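Local coordinates for protein fiber (Human adenovirus 26, PDB 6FJN) that forms the trimeric knob at the end of the adenovirus fiber, which probably attaches the virion to receptors on the host cell at entry, at residues 142-147 and 176-181; 7-12 and 21-26. One frame throughout, in Å; residues are numbered along the deposited sequence.

Contact 1 (142-147 and 176-181); sequences IAFNQE and FTFSYL
Phe144 and Tyr180 meet ring against ring, with centroids 4.8 Å apart and planes inclined at 36°, too tilted for a stack and too flat for an edge-to-face pair. The closest atoms are CE1 of Phe144 and CD2 of Tyr180, 3.4 Å apart. Tyr180 CB completes the grip as a CH-pi contact over one face of the Phe144 ring, 3.9 Å from its centroid. At the rim of that ring, Phe144 CZ comes within 4.2 Å of Phe178 CD2. The second focus is the end of Ile142: its CD1 sits over the face of the Phe178 ring, 3.7 Å from the centroid and 17° off the normal, while also touching the edge of Phe176 through CE2. Ile142 CD1 gets there on an extended chain. The hydroxyl of the buried Tyr180 is satisfied by the backbone O of Phe101. In the turn after strand 137-144, Gln146 NE2 donates to Phe144 O at 2.8 Å, tying the turn to the strand end. The strand axes lie 9.8 Å apart at 11°, the face-to-face spacing of a beta sandwich. Strand 137-144 runs between 154-161 and 123-129 in one sheet, and 176-181 pairs with 34-43 in the other.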
loop_
_atom_site.group_PDB
_atom_site.type_symbol
_atom_site.label_atom_id
_atom_site.label_comp_id
_atom_site.label_asym_id
_atom_site.label_seq_id
_atom_site.Cartn_x
_atom_site.Cartn_y
_atom_site.Cartn_z
ATOM N N ILE A 142 -4.463 3.825 -11.329
ATOM C CA ILE A 142 -5.704 3.091 -11.080
ATOM C C ILE A 142 -6.801 4.118 -10.954
ATOM O O ILE A 142 -6.667 5.053 -10.168
ATOM C CB ILE A 142 -5.628 2.212 -9.848
ATOM C CG1 ILE A 142 -4.356 1.355 -9.877
ATOM C CG2 ILE A 142 -6.880 1.358 -9.754
ATOM C CD1 ILE A 142 -4.168 0.450 -8.683
ATOM N N ALA A 143 -7.896 3.959 -11.708
ATOM C CA ALA A 143 -8.995 4.911 -11.672
ATOM C C ALA A 143 -10.277 4.217 -11.358
ATOM O O ALA A 143 -10.567 3.146 -11.915
ATOM C CB ALA A 143 -9.120 5.677 -12.992
ATOM N N PHE A 144 -11.093 4.846 -10.511
ATOM C CA PHE A 144 -12.347 4.275 -10.048
ATOM C C PHE A 144 -13.533 5.038 -10.592
ATOM O O PHE A 144 -13.654 6.259 -10.397
ATOM C CB PHE A 144 -12.384 4.309 -8.512
ATOM C CG PHE A 144 -11.235 3.530 -7.910
ATOM C CD1 PHE A 144 -11.211 2.146 -7.952
ATOM C CD2 PHE A 144 -10.157 4.162 -7.347
ATOM C CE1 PHE A 144 -10.150 1.421 -7.485
ATOM C CE2 PHE A 144 -9.067 3.427 -6.855
ATOM C CZ PHE A 144 -9.088 2.059 -6.953
ATOM N N ASN A 145 -14.436 4.293 -11.253
ATOM C CA ASN A 145 -15.723 4.808 -11.735
ATOM C C ASN A 145 -15.620 5.942 -12.735
ATOM O O ASN A 145 -16.537 6.720 -12.887
ATOM C CB ASN A 145 -16.670 5.172 -10.585
ATOM C CG ASN A 145 -17.000 4.015 -9.692
ATOM O OD1 ASN A 145 -17.349 4.261 -8.475
ATOM N ND2 ASN A 145 -16.945 2.817 -10.154
ATOM N N GLN A 146 -14.495 6.010 -13.453
ATOM C CA GLN A 146 -14.305 7.086 -14.424
ATOM C C GLN A 146 -14.711 6.709 -15.834
ATOM O O GLN A 146 -14.734 7.572 -16.706
ATOM C CB GLN A 146 -12.873 7.631 -14.377
ATOM C CG GLN A 146 -12.504 8.163 -12.986
ATOM C CD GLN A 146 -13.530 9.150 -12.488
ATOM O OE1 GLN A 146 -13.716 10.225 -13.094
ATOM N NE2 GLN A 146 -14.300 8.777 -11.509
ATOM N N GLU A 147 -15.090 5.458 -16.092
ATOM C CA GLU A 147 -15.578 5.050 -17.382
ATOM C C GLU A 147 -17.083 5.240 -17.479
ATOM O O GLU A 147 -17.810 5.058 -16.531
ATOM C CB GLU A 147 -15.262 3.586 -17.646
ATOM C CG GLU A 147 -13.748 3.304 -17.617
ATOM C CD GLU A 147 -12.992 4.116 -18.640
ATOM O OE1 GLU A 147 -13.322 4.012 -19.848
ATOM O OE2 GLU A 147 -12.010 4.788 -18.297
ATOM N N PHE A 176 1.467 -4.624 -7.324
ATOM C CA PHE A 176 1.101 -3.367 -6.684
ATOM C C PHE A 176 -0.109 -3.546 -5.787
ATOM O O PHE A 176 -1.158 -4.071 -6.232
ATOM C CB PHE A 176 0.790 -2.320 -7.757
ATOM C CG PHE A 176 0.570 -0.937 -7.181
ATOM C CD1 PHE A 176 1.612 -0.223 -6.655
ATOM C CD2 PHE A 176 -0.705 -0.364 -7.164
ATOM C CE1 PHE A 176 1.424 1.015 -6.139
ATOM C CE2 PHE A 176 -0.924 0.889 -6.631
ATOM C CZ PHE A 176 0.147 1.571 -6.096
ATOM N N THR A 177 0.025 -3.123 -4.543
ATOM C CA THR A 177 -1.035 -3.183 -3.551
ATOM C C THR A 177 -1.722 -1.837 -3.460
ATOM O O THR A 177 -1.063 -0.766 -3.517
ATOM C CB THR A 177 -0.480 -3.596 -2.208
ATOM O OG1 THR A 177 -0.072 -4.984 -2.355
ATOM C CG2 THR A 177 -1.421 -3.529 -1.069
ATOM N N PHE A 178 -3.038 -1.857 -3.279
ATOM C CA PHE A 178 -3.822 -0.631 -3.193
ATOM C C PHE A 178 -5.080 -0.890 -2.417
ATOM O O PHE A 178 -5.384 -2.072 -2.078
ATOM C CB PHE A 178 -4.132 -0.099 -4.603
ATOM C CG PHE A 178 -4.964 -1.014 -5.452
ATOM C CD1 PHE A 178 -4.396 -2.075 -6.132
ATOM C CD2 PHE A 178 -6.325 -0.798 -5.592
ATOM C CE1 PHE A 178 -5.166 -2.899 -6.937
ATOM C CE2 PHE A 178 -7.110 -1.635 -6.380
ATOM C CZ PHE A 178 -6.508 -2.690 -7.074
ATOM N N SER A 179 -5.851 0.132 -2.103
ATOM C CA SER A 179 -7.169 -0.075 -1.539
ATOM C C SER A 179 -8.118 0.971 -2.067
ATOM O O SER A 179 -7.681 1.992 -2.656
ATOM C CB SER A 179 -7.168 -0.043 -0.011
ATOM O OG SER A 179 -7.028 1.281 0.483
ATOM N N TYR A 180 -9.413 0.741 -1.885
ATOM C CA TYR A 180 -10.434 1.728 -2.212
ATOM C C TYR A 180 -11.647 1.507 -1.401
ATOM O O TYR A 180 -11.919 0.408 -0.903
ATOM C CB TYR A 180 -10.765 1.719 -3.743
ATOM C CG TYR A 180 -11.275 0.367 -4.241
ATOM C CD1 TYR A 180 -12.659 0.102 -4.262
ATOM C CD2 TYR A 180 -10.428 -0.596 -4.720
ATOM C CE1 TYR A 180 -13.134 -1.091 -4.749
ATOM C CE2 TYR A 180 -10.904 -1.808 -5.220
ATOM C CZ TYR A 180 -12.264 -2.044 -5.236
ATOM O OH TYR A 180 -12.658 -3.276 -5.703
ATOM N N LEU A 181 -12.430 2.578 -1.260
ATOM C CA LEU A 181 -13.686 2.543 -0.537
ATOM C C LEU A 181 -14.747 1.847 -1.361
ATOM O O LEU A 181 -14.847 2.062 -2.543
ATOM C CB LEU A 181 -14.156 3.966 -0.220
ATOM C CG LEU A 181 -13.431 4.683 0.916
ATOM C CD1 LEU A 181 -11.928 4.694 0.925
ATOM C CD2 LEU A 181 -13.994 6.108 1.025
#

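Contact 2 (7-12 and 21-26); sequences TPDTSP and DSKLTL
The non-regular segment 7-12 passes over strand 22-26, its CA atoms closing from 6.3 Å at Pro8 and Thr25 to 4.5 Å at Pro12 and Lys23. Lys23 carries the contact. Its side chain leaves with CG opposite the backbone N (chi1 169°) and bends at chi2 (78°), which carries NZ beneath the loop to Asp9 and Thr7. There NZ forms a salt bridge with Asp9 OD1 at 2.8 Å, arriving on the anti side and 32° out of the carboxylate plane. It also donates to the backbone O of Thr7 at 3.0 Å, from above the carbonyl plane. Water 1 accepts from Lys23 NZ at 2.7 Å and lies within bonding distance of Ser11 O, to which it can donate. The aliphatic part is used too, with Lys23 CD 3.5 Å from Ser11 O. Asp9 OD1 takes a second bond, from Ser11 N at 3.1 Å; the two donors reach it from opposite faces of the carboxylate plane, so the acid is held both by the loop and by the strand. Farther along, Pro12 CA lies 3.3 Å from Ser22 O. Arg121 of the third subunit bonds to Asp9 O and Thr25 OG1, placing this loop and strand at the trimer interface. The Asp9 to Ser11 bond defines an Asx turn, here fastened by a lysine from the first long strand of the knob's beta sandwich.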
loop_
_atom_site.group_PDB
_atom_site.type_symbol
_atom_site.label_atom_id
_atom_site.label_comp_id
_atom_site.label_asym_id
_atom_site.label_seq_id
_atom_site.Cartn_x
_atom_site.Cartn_y
_atom_site.Cartn_z
ATOM N N THR A 7 -7.667 -15.682 -10.369
ATOM C CA THR A 7 -6.847 -16.848 -10.058
ATOM C C THR A 7 -5.382 -16.414 -10.251
ATOM O O THR A 7 -5.063 -15.465 -11.008
ATOM C CB THR A 7 -7.098 -18.137 -10.871
ATOM O OG1 THR A 7 -6.431 -18.074 -12.137
ATOM C CG2 THR A 7 -8.574 -18.496 -11.004
ATOM N N PRO A 8 -4.482 -17.145 -9.598
ATOM C CA PRO A 8 -3.068 -16.767 -9.637
ATOM C C PRO A 8 -2.259 -17.521 -10.687
ATOM O O PRO A 8 -1.037 -17.555 -10.589
ATOM C CB PRO A 8 -2.591 -17.229 -8.249
ATOM C CG PRO A 8 -3.401 -18.419 -7.953
ATOM C CD PRO A 8 -4.770 -18.071 -8.489
ATOM N N ASP A 9 -2.892 -18.166 -11.662
ATOM C CA ASP A 9 -2.126 -18.886 -12.692
ATOM C C ASP A 9 -1.611 -17.886 -13.718
ATOM O O ASP A 9 -1.740 -16.693 -13.506
ATOM C CB ASP A 9 -2.982 -20.003 -13.319
ATOM C CG ASP A 9 -4.188 -19.500 -14.139
ATOM O OD1 ASP A 9 -4.217 -18.338 -14.556
ATOM O OD2 ASP A 9 -5.086 -20.328 -14.451
ATOM N N THR A 10 -1.014 -18.382 -14.817
ATOM C CA THR A 10 -0.536 -17.501 -15.870
ATOM C C THR A 10 -1.311 -17.662 -17.184
ATOM O O THR A 10 -0.805 -17.260 -18.243
ATOM C CB THR A 10 0.982 -17.685 -16.100
ATOM O OG1 THR A 10 1.292 -19.060 -16.344
ATOM C CG2 THR A 10 1.744 -17.155 -14.888
ATOM N N SER A 11 -2.531 -18.184 -17.126
ATOM C CA SER A 11 -3.303 -18.408 -18.339
ATOM C C SER A 11 -3.945 -17.116 -18.850
ATOM O O SER A 11 -4.665 -16.475 -18.087
ATOM C CB SER A 11 -4.392 -19.409 -18.062
ATOM O OG SER A 11 -5.175 -19.598 -19.227
ATOM N N PRO A 12 -3.726 -16.784 -20.156
ATOM C CA PRO A 12 -4.050 -15.403 -20.594
ATOM C C PRO A 12 -5.528 -15.145 -20.453
ATOM O O PRO A 12 -6.366 -15.988 -20.749
ATOM C CB PRO A 12 -3.639 -15.329 -22.049
ATOM C CG PRO A 12 -2.657 -16.418 -22.208
ATOM C CD PRO A 12 -2.991 -17.490 -21.200
ATOM N N ASP A 21 -3.942 -11.630 -25.037
ATOM C CA ASP A 21 -2.497 -11.530 -25.212
ATOM C C ASP A 21 -1.739 -11.410 -23.925
ATOM O O ASP A 21 -0.487 -11.363 -23.965
ATOM C CB ASP A 21 -2.143 -10.362 -26.152
ATOM C CG ASP A 21 -2.430 -8.988 -25.612
ATOM O OD1 ASP A 21 -2.958 -8.896 -24.530
ATOM O OD2 ASP A 21 -2.112 -8.012 -26.371
ATOM N N SER A 22 -2.433 -11.397 -22.804
ATOM C CA SER A 22 -1.796 -11.033 -21.536
ATOM C C SER A 22 -2.494 -11.691 -20.365
ATOM O O SER A 22 -3.667 -12.124 -20.499
ATOM C CB SER A 22 -1.785 -9.510 -21.398
ATOM O OG SER A 22 -3.075 -8.937 -21.489
ATOM N N LYS A 23 -1.806 -11.777 -19.222
ATOM C CA LYS A 23 -2.370 -12.211 -17.971
ATOM C C LYS A 23 -2.404 -11.005 -17.054
ATOM O O LYS A 23 -1.355 -10.491 -16.635
ATOM C CB LYS A 23 -1.533 -13.356 -17.282
ATOM C CG LYS A 23 -1.951 -13.657 -15.797
ATOM C CD LYS A 23 -3.227 -14.500 -15.623
ATOM C CE LYS A 23 -3.785 -14.511 -14.188
ATOM N NZ LYS A 23 -4.640 -15.675 -13.922
ATOM N N LEU A 24 -3.616 -10.600 -16.704
ATOM C CA LEU A 24 -3.837 -9.684 -15.580
ATOM C C LEU A 24 -3.989 -10.510 -14.333
ATOM O O LEU A 24 -4.893 -11.355 -14.259
ATOM C CB LEU A 24 -5.120 -8.887 -15.820
ATOM C CG LEU A 24 -5.413 -7.821 -14.752
ATOM C CD1 LEU A 24 -4.475 -6.639 -14.849
ATOM C CD2 LEU A 24 -6.868 -7.343 -14.807
ATOM N N THR A 25 -3.106 -10.320 -13.344
ATOM C CA THR A 25 -3.272 -10.951 -12.051
ATOM C C THR A 25 -3.912 -9.936 -11.141
ATOM O O THR A 25 -3.299 -8.917 -10.859
ATOM C CB THR A 25 -1.959 -11.467 -11.471
ATOM O OG1 THR A 25 -1.323 -12.315 -12.419
ATOM C CG2 THR A 25 -2.182 -12.249 -10.184
ATOM N N LEU A 26 -5.152 -10.165 -10.723
ATOM C CA LEU A 26 -5.873 -9.196 -9.913
ATOM C C LEU A 26 -6.603 -9.932 -8.814
ATOM O O LEU A 26 -7.369 -10.858 -9.104
ATOM C CB LEU A 26 -6.857 -8.360 -10.754
ATOM C CG LEU A 26 -7.686 -7.346 -9.968
ATOM C CD1 LEU A 26 -6.836 -6.297 -9.330
ATOM C CD2 LEU A 26 -8.722 -6.739 -10.919
HETATM O O HOH W 1 -6.512 -16.195 -15.832
#

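In the fold
Contacts 1 and 2 lie on opposite sides of the chain's centre, their centres 19 Å apart, yet both involve the six-stranded sheet: contact 1 through its outermost strand 176-181, contact 2 through strand 22-31, with 34-43 between them. They touch where Phe178 CZ packs 4.3 Å from Leu26 CD1. Contact 1 joins this sheet to the four-stranded one by apolar packing, whereas contact 2 secures a loop to it by a salt bridge and hydrogen bonds from one lysine. Each also borders the trimer interface, through Thr177 and Ser179 in one and Asp9 and Thr25 in the other. Thr182, part of an L-glutamate site empty in this chain, directly follows strand 176-181, its side chain about 4 Å from Tyr180's.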